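Local coordinates for uncharacterized protein (Anabaena variabilis, PDB 3OT2), which is of unknown function but probably acts as a nuclease of the restriction-endonuclease-like PD-(D/E)XK kind, at residues Ser55-Pro59 / Gln60-Arg64; Glu111-Ser114 / Pro115-Gln119; Pro167-Ser170 / Phe171-Glu174. All coordinates share one frame; numbering follows the deposited sequence.

In the fold
Following the chain from the N terminus, the three contacts come in series; none nests within or crosses another, and each closes a tight local turn. Contact 1 reverses the chain between helix 40-57 and strand 63-67, at the edge of the six-stranded mixed sheet. Contact 2 leads from strand 108-112 of the same sheet into helix 119-131, on the opposite side of the chain's centre, its own centre about 27 Å from that of contact 1. Contact 3 turns the segment between strand 157-159 and helix 179-183. It touches contact 1, F171 lying against V57, I62 and A63, so the late turn packs on the helix-to-strand corner; contact 2 touches neither.

Contact 1 (Ser55-Pro59 / Gln60-Arg64); sequences SVVKP and QRIAR
The chain turns from helix to strand where V57 O accepts two successive backbone N-H groups, I62 N at 2.9 Å, nearly in line with the C=O bond, and A63 N at 3.3 Å, from above the carbonyl plane. The second bond is longer but straighter (169° at the hydrogen). Next to these, K58 O accepts R61 N at 3.0 Å, closing a type I beta turn, and R61 takes a positive phi of 51°. Among the side chains V57 packs most. With CG1 anti to the carbonyl carbon (chi1 -65°), V57 CG2 falls between the backbone N and that carbon and presses on A63 O at 3.3 Å, while V57 CB meets the methyl A63 CB at 3.8 Å. I62 comes in by its branch point, I62 CB lying 4.2 Å from V57 CB. K58 and R64 run alongside each other and point the same way, touching through K58 CD and R64 CD at 4.1 Å; their like charges stay apart, with K58 NZ 4.6 Å from R64 NH2. One water donates to V56 O and accepts from Q60 N and Q60 NE2, linking the Q60 side chain, extended beyond CG, to the last turn of the helix. The bonds I62 N to V57 O and R61 N to K58 O, with R61 as C-prime residue, form a Schellman motif that ends helix 40-57 and leads into strand 63-67.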
loop_
_atom_site.group_PDB
_atom_site.type_symbol
_atom_site.label_atom_id
_atom_site.label_comp_id
_atom_site.label_asym_id
_atom_site.label_seq_id
_atom_site.Cartn_x
_atom_site.Cartn_y
_atom_site.Cartn_z
ATOM N N SER A 55 -11.787 -25.113 -4.197
ATOM C CA SER A 55 -13.058 -25.689 -4.663
ATOM C C SER A 55 -13.304 -25.320 -6.141
ATOM O O SER A 55 -13.880 -26.109 -6.870
ATOM C CB SER A 55 -14.226 -25.226 -3.789
ATOM O OG SER A 55 -14.546 -23.873 -4.066
ATOM N N VAL A 56 -12.789 -24.159 -6.571
ATOM C CA VAL A 56 -12.904 -23.624 -7.935
ATOM C C VAL A 56 -11.774 -24.141 -8.857
ATOM O O VAL A 56 -12.068 -24.531 -9.991
ATOM C CB VAL A 56 -12.960 -22.061 -7.908
ATOM C CG1 VAL A 56 -12.901 -21.462 -9.327
ATOM C CG2 VAL A 56 -14.219 -21.577 -7.193
ATOM N N VAL A 57 -10.514 -24.162 -8.405
ATOM C CA VAL A 57 -9.410 -24.517 -9.319
ATOM C C VAL A 57 -8.847 -25.952 -9.210
ATOM O O VAL A 57 -8.234 -26.407 -10.175
ATOM C CB VAL A 57 -8.238 -23.502 -9.225
ATOM C CG1 VAL A 57 -8.678 -22.120 -9.705
ATOM C CG2 VAL A 57 -7.621 -23.452 -7.815
ATOM N N LYS A 58 -8.984 -26.636 -8.064
ATOM C CA LYS A 58 -8.382 -27.959 -7.902
ATOM C C LYS A 58 -9.129 -29.093 -8.644
ATOM O O LYS A 58 -8.413 -29.899 -9.236
ATOM C CB LYS A 58 -8.223 -28.328 -6.417
ATOM C CG LYS A 58 -6.852 -28.879 -6.067
ATOM C CD LYS A 58 -6.692 -29.106 -4.564
ATOM C CE LYS A 58 -7.132 -30.487 -4.195
ATOM N NZ LYS A 58 -6.851 -30.774 -2.775
ATOM N N PRO A 59 -10.497 -29.210 -8.668
ATOM C CA PRO A 59 -11.121 -30.372 -9.351
ATOM C C PRO A 59 -10.680 -30.609 -10.806
ATOM O O PRO A 59 -10.403 -31.756 -11.141
ATOM C CB PRO A 59 -12.616 -30.056 -9.304
ATOM C CG PRO A 59 -12.778 -29.188 -8.092
ATOM C CD PRO A 59 -11.525 -28.367 -8.011
ATOM N N GLN A 60 -10.579 -29.565 -11.641
ATOM C CA GLN A 60 -10.181 -29.736 -13.041
ATOM C C GLN A 60 -8.685 -29.518 -13.249
ATOM O O GLN A 60 -8.236 -29.323 -14.382
ATOM C CB GLN A 60 -10.975 -28.818 -13.956
ATOM C CG GLN A 60 -12.435 -29.185 -13.976
ATOM C CD GLN A 60 -13.230 -28.008 -14.417
ATOM O OE1 GLN A 60 -13.647 -27.917 -15.572
ATOM N NE2 GLN A 60 -13.376 -27.031 -13.529
ATOM N N ARG A 61 -7.903 -29.595 -12.163
ATOM C CA ARG A 61 -6.443 -29.428 -12.165
ATOM C C ARG A 61 -6.021 -28.142 -12.898
ATOM O O ARG A 61 -5.104 -28.157 -13.726
ATOM C CB ARG A 61 -5.724 -30.671 -12.757
ATOM C CG ARG A 61 -5.907 -31.955 -11.935
ATOM C CD ARG A 61 -4.996 -33.087 -12.387
ATOM N NE ARG A 61 -5.074 -33.286 -13.831
ATOM C CZ ARG A 61 -4.109 -33.802 -14.589
ATOM N NH1 ARG A 61 -2.973 -34.221 -14.040
ATOM N NH2 ARG A 61 -4.271 -33.902 -15.899
ATOM N N ILE A 62 -6.707 -27.043 -12.604
ATOM C CA ILE A 62 -6.406 -25.713 -13.164
ATOM C C ILE A 62 -5.225 -25.111 -12.368
ATOM O O ILE A 62 -4.228 -24.649 -12.944
ATOM C CB ILE A 62 -7.660 -24.785 -13.132
ATOM C CG1 ILE A 62 -8.761 -25.329 -14.071
ATOM C CG2 ILE A 62 -7.281 -23.325 -13.502
ATOM C CD1 ILE A 62 -10.169 -24.840 -13.770
ATOM N N ALA A 63 -5.361 -25.110 -11.038
ATOM C CA ALA A 63 -4.367 -24.550 -10.125
ATOM C C ALA A 63 -4.537 -25.146 -8.750
ATOM O O ALA A 63 -5.490 -25.891 -8.522
ATOM C CB ALA A 63 -4.524 -23.023 -10.045
ATOM N N ARG A 64 -3.645 -24.784 -7.825
ATOM C CA ARG A 64 -3.721 -25.229 -6.431
ATOM C C ARG A 64 -3.282 -24.097 -5.507
ATOM O O ARG A 64 -2.238 -23.456 -5.751
ATOM C CB ARG A 64 -2.877 -26.493 -6.192
ATOM C CG ARG A 64 -3.043 -27.056 -4.770
ATOM C CD ARG A 64 -2.616 -28.487 -4.645
ATOM N NE ARG A 64 -2.667 -28.885 -3.232
ATOM C CZ ARG A 64 -2.374 -30.101 -2.777
ATOM N NH1 ARG A 64 -2.023 -31.067 -3.619
ATOM N NH2 ARG A 64 -2.445 -30.364 -1.481
HETATM O O HOH W 1 -11.778 -27.090 -11.246
#

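Contact 2 (Glu111-Ser114 / Pro115-Gln119). With EDO (1,2-ethanediol), chain K.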
loop_
_atom_site.group_PDB
_atom_site.type_symbol
_atom_site.label_atom_id
_atom_site.label_comp_id
_atom_site.label_asym_id
_atom_site.label_seq_id
_atom_site.Cartn_x
_atom_site.Cartn_y
_atom_site.Cartn_z
ATOM N N GLU A 111 -2.170 -12.037 0.808
ATOM C CA GLU A 111 -1.672 -11.656 2.116
ATOM C C GLU A 111 -2.811 -11.097 2.915
ATOM O O GLU A 111 -3.594 -10.298 2.404
ATOM C CB GLU A 111 -0.532 -10.630 2.006
ATOM C CG GLU A 111 0.675 -11.144 1.228
ATOM C CD GLU A 111 1.604 -12.095 1.972
ATOM O OE1 GLU A 111 1.218 -12.645 3.032
ATOM O OE2 GLU A 111 2.725 -12.309 1.471
ATOM N N ILE A 112 -2.923 -11.528 4.153
ATOM C CA ILE A 112 -3.994 -11.050 5.023
ATOM C C ILE A 112 -3.357 -10.368 6.213
ATOM O O ILE A 112 -2.555 -10.986 6.916
ATOM C CB ILE A 112 -4.942 -12.212 5.445
ATOM C CG1 ILE A 112 -5.511 -12.943 4.210
ATOM C CG2 ILE A 112 -6.079 -11.709 6.340
ATOM C CD1 ILE A 112 -5.593 -14.470 4.418
ATOM N N LEU A 113 -3.710 -9.093 6.436
ATOM C CA LEU A 113 -3.191 -8.352 7.585
ATOM C C LEU A 113 -3.724 -8.888 8.896
ATOM O O LEU A 113 -4.834 -9.417 8.972
ATOM C CB LEU A 113 -3.528 -6.855 7.486
ATOM C CG LEU A 113 -2.945 -6.089 6.291
ATOM C CD1 LEU A 113 -3.393 -4.651 6.353
ATOM C CD2 LEU A 113 -1.406 -6.197 6.259
ATOM N N SER A 114 -2.898 -8.757 9.926
ATOM C CA SER A 114 -3.219 -9.109 11.311
ATOM C C SER A 114 -2.583 -8.004 12.166
ATOM O O SER A 114 -1.733 -7.280 11.636
ATOM C CB SER A 114 -2.763 -10.527 11.662
ATOM O OG SER A 114 -1.392 -10.760 11.420
ATOM N N PRO A 115 -3.042 -7.746 13.414
ATOM C CA PRO A 115 -2.501 -6.600 14.180
ATOM C C PRO A 115 -0.967 -6.429 14.215
ATOM O O PRO A 115 -0.505 -5.287 14.176
ATOM C CB PRO A 115 -3.017 -6.859 15.594
ATOM C CG PRO A 115 -4.283 -7.613 15.401
ATOM C CD PRO A 115 -4.102 -8.448 14.172
ATOM N N ASP A 116 -0.181 -7.523 14.306
ATOM C CA ASP A 116 1.271 -7.386 14.438
ATOM C C ASP A 116 2.024 -7.402 13.094
ATOM O O ASP A 116 3.246 -7.272 13.080
ATOM C CB ASP A 116 1.793 -8.496 15.362
ATOM C CG ASP A 116 1.265 -8.382 16.788
ATOM O OD1 ASP A 116 1.129 -7.235 17.288
ATOM O OD2 ASP A 116 0.980 -9.440 17.402
ATOM N N GLN A 117 1.301 -7.524 11.973
ATOM C CA GLN A 117 1.890 -7.571 10.646
ATOM C C GLN A 117 2.341 -6.181 10.194
ATOM O O GLN A 117 1.698 -5.181 10.514
ATOM C CB GLN A 117 0.868 -8.177 9.640
ATOM C CG GLN A 117 1.385 -8.470 8.213
ATOM C CD GLN A 117 2.623 -9.354 8.144
ATOM O OE1 GLN A 117 3.681 -9.012 8.659
ATOM N NE2 GLN A 117 2.575 -10.443 7.383
ATOM N N SER A 118 3.458 -6.114 9.460
ATOM C CA SER A 118 3.919 -4.858 8.867
ATOM C C SER A 118 3.286 -4.756 7.483
ATOM O O SER A 118 3.628 -5.543 6.603
ATOM C CB SER A 118 5.444 -4.803 8.784
ATOM O OG SER A 118 5.848 -3.755 7.910
ATOM N N GLN A 119 2.332 -3.822 7.297
ATOM C CA GLN A 119 1.679 -3.590 6.009
ATOM C C GLN A 119 2.718 -3.132 4.952
ATOM O O GLN A 119 2.596 -3.488 3.785
ATOM C CB GLN A 119 0.558 -2.561 6.162
ATOM C CG GLN A 119 -0.268 -2.378 4.882
ATOM C CD GLN A 119 -1.589 -1.696 5.117
ATOM O OE1 GLN A 119 -2.022 -1.519 6.252
ATOM N NE2 GLN A 119 -2.275 -1.348 4.048
HETATM C C1 EDO K . -0.702 -0.414 0.670
HETATM O O1 EDO K . -0.689 -1.367 1.728
HETATM C C2 EDO K . 0.613 0.374 0.679
HETATM O O2 EDO K . 0.695 1.188 1.851
HETATM O O HOH W 2 0.271 -11.209 5.569
HETATM O O HOH W 3 -1.207 -9.927 14.646
#
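S114 and Q117 are the ends of a type I beta turn, closed by Q117 N donating to S114 O at 3.1 Å. The Q117 side chain starts on that same acceptor, its CB lying 3.4 Å from S114 O. CG, anti to the backbone N (chi1 -173°), then meets L113 CD2 at 4.1 Å, the two side chains crossing at about a right angle. A bend at chi2 (55°) swings the amide aside. There Q117 OE1 accepts S118 N at 3.0 Å in the carbonyl plane, on a lone pair, and also receives K121 NZ; Q117 NE2 donates to a water 3.0 Å away that lies between it and E111 OE1. L113 CD1 lies 3.4 Å from Q119 OE1, two residues beyond Q117, and Q119 NE2 binds O1 of an ethanediol shared with Q119 of the second subunit. S118 OG caps K121 N at the start of helix 119-131. E111 OE1 also accepts D81 N; the neighbourhood of these two acids, D81 following P80, is consistent with the PD-(D/E)XK motif. With both ends of its amide engaged, Q117 is fixed in rotation and ties the strand end, through water, to the first turn of the helix.

Contact 3 (Pro167-Ser170 / Phe171-Glu174)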
loop_
_atom_site.group_PDB
_atom_site.type_symbol
_atom_site.label_atom_id
_atom_site.label_comp_id
_atom_site.label_asym_id
_atom_site.label_seq_id
_atom_site.Cartn_x
_atom_site.Cartn_y
_atom_site.Cartn_z
ATOM N N PRO A 167 -11.626 -8.789 -8.099
ATOM C CA PRO A 167 -11.051 -9.454 -9.279
ATOM C C PRO A 167 -10.168 -10.640 -8.917
ATOM O O PRO A 167 -9.459 -10.651 -7.892
ATOM C CB PRO A 167 -10.185 -8.366 -9.933
ATOM C CG PRO A 167 -10.638 -7.094 -9.363
ATOM C CD PRO A 167 -11.180 -7.387 -8.002
ATOM N N VAL A 168 -10.175 -11.611 -9.802
ATOM C CA VAL A 168 -9.391 -12.831 -9.651
ATOM C C VAL A 168 -8.575 -13.039 -10.926
ATOM O O VAL A 168 -8.973 -12.524 -11.975
ATOM C CB VAL A 168 -10.317 -14.050 -9.336
ATOM C CG1 VAL A 168 -10.922 -13.939 -7.936
ATOM C CG2 VAL A 168 -11.409 -14.249 -10.401
ATOM N N PRO A 169 -7.444 -13.781 -10.901
ATOM C CA PRO A 169 -6.738 -14.060 -12.174
ATOM C C PRO A 169 -7.651 -14.840 -13.115
ATOM O O PRO A 169 -8.592 -15.493 -12.650
ATOM C CB PRO A 169 -5.525 -14.890 -11.744
ATOM C CG PRO A 169 -5.444 -14.764 -10.272
ATOM C CD PRO A 169 -6.822 -14.489 -9.771
ATOM N N SER A 170 -7.427 -14.735 -14.433
ATOM C CA SER A 170 -8.333 -15.366 -15.395
ATOM C C SER A 170 -8.423 -16.908 -15.204
ATOM O O SER A 170 -9.510 -17.458 -15.420
ATOM C CB SER A 170 -7.973 -14.995 -16.832
ATOM O OG SER A 170 -6.653 -15.408 -17.139
ATOM N N PHE A 171 -7.356 -17.586 -14.716
ATOM C CA PHE A 171 -7.476 -19.040 -14.495
ATOM C C PHE A 171 -8.524 -19.343 -13.394
ATOM O O PHE A 171 -9.072 -20.443 -13.383
ATOM C CB PHE A 171 -6.122 -19.688 -14.127
ATOM C CG PHE A 171 -5.542 -19.275 -12.782
ATOM C CD1 PHE A 171 -5.951 -19.903 -11.602
ATOM C CD2 PHE A 171 -4.540 -18.302 -12.703
ATOM C CE1 PHE A 171 -5.382 -19.553 -10.371
ATOM C CE2 PHE A 171 -3.935 -17.990 -11.468
ATOM C CZ PHE A 171 -4.375 -18.600 -10.314
ATOM N N ALA A 172 -8.791 -18.377 -12.477
ATOM C CA ALA A 172 -9.760 -18.559 -11.402
ATOM C C ALA A 172 -11.069 -17.765 -11.652
ATOM O O ALA A 172 -11.846 -17.566 -10.716
ATOM C CB ALA A 172 -9.123 -18.118 -10.074
ATOM N N SER A 173 -11.335 -17.357 -12.910
ATOM C CA SER A 173 -12.486 -16.510 -13.286
ATOM C C SER A 173 -13.861 -17.062 -12.856
ATOM O O SER A 173 -14.799 -16.273 -12.768
ATOM C CB SER A 173 -12.499 -16.236 -14.786
ATOM O OG SER A 173 -12.800 -17.416 -15.504
ATOM N N GLU A 174 -13.988 -18.377 -12.573
ATOM C CA GLU A 174 -15.268 -18.939 -12.092
ATOM C C GLU A 174 -15.548 -18.532 -10.632
ATOM O O GLU A 174 -16.680 -18.668 -10.168
ATOM C CB GLU A 174 -15.286 -20.461 -12.222
ATOM C CG GLU A 174 -15.388 -20.909 -13.668
ATOM C CD GLU A 174 -16.617 -20.381 -14.390
ATOM O OE1 GLU A 174 -17.745 -20.638 -13.915
ATOM O OE2 GLU A 174 -16.446 -19.622 -15.367
HETATM O O HOH W 4 -4.584 -16.480 -15.607
HETATM O O HOH W 5 -11.195 -17.334 -17.889
#
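The phenyl ring of F171 and the pyrrolidine of P169 lie side by side and point the same way, but the proline meets the ring obliquely. P169 CB comes to 3.5 Å from F171 CE2, and P169 CG follows at 3.8 Å from the same atom. At other ring atoms, A63 CB approaches F171 CE1 at 3.6 Å, and V57 CG1 reaches CD1, para to CE2, so the ring is held between proline and helix end. CG of F171 stands between its own backbone N and carbonyl carbon (chi1 67°), a setting that brings the ring round beside P169. With an alanine here, a gap would probably open between P169, V57 and A63, and the packing of the turn on the helix-to-strand corner would weaken. The backbone that carries the ring is a short 3-10 turn: A172 N donates to P169 O at 2.9 Å and S173 N to S170 O at 3.1 Å, each donor above the carbonyl plane. V168 CG2 packs over the turn against A172 O, at 3.4 Å. W108 of strand 108-112 touches V168, P169, F171 and A172, and so joins this turn to the sheet. Two waters bind the polar groups of the turn: one bridges S170 OG and F171 N, and the other bridges S170 O, to which it donates, and S173 OG at 2.9 Å. The chemistry is therefore divided, with proline, valine, alanine and phenyl carbons packing inward while the exposed S170 and S173 hydroxyls, through two waters, reach F171 N and S170 O.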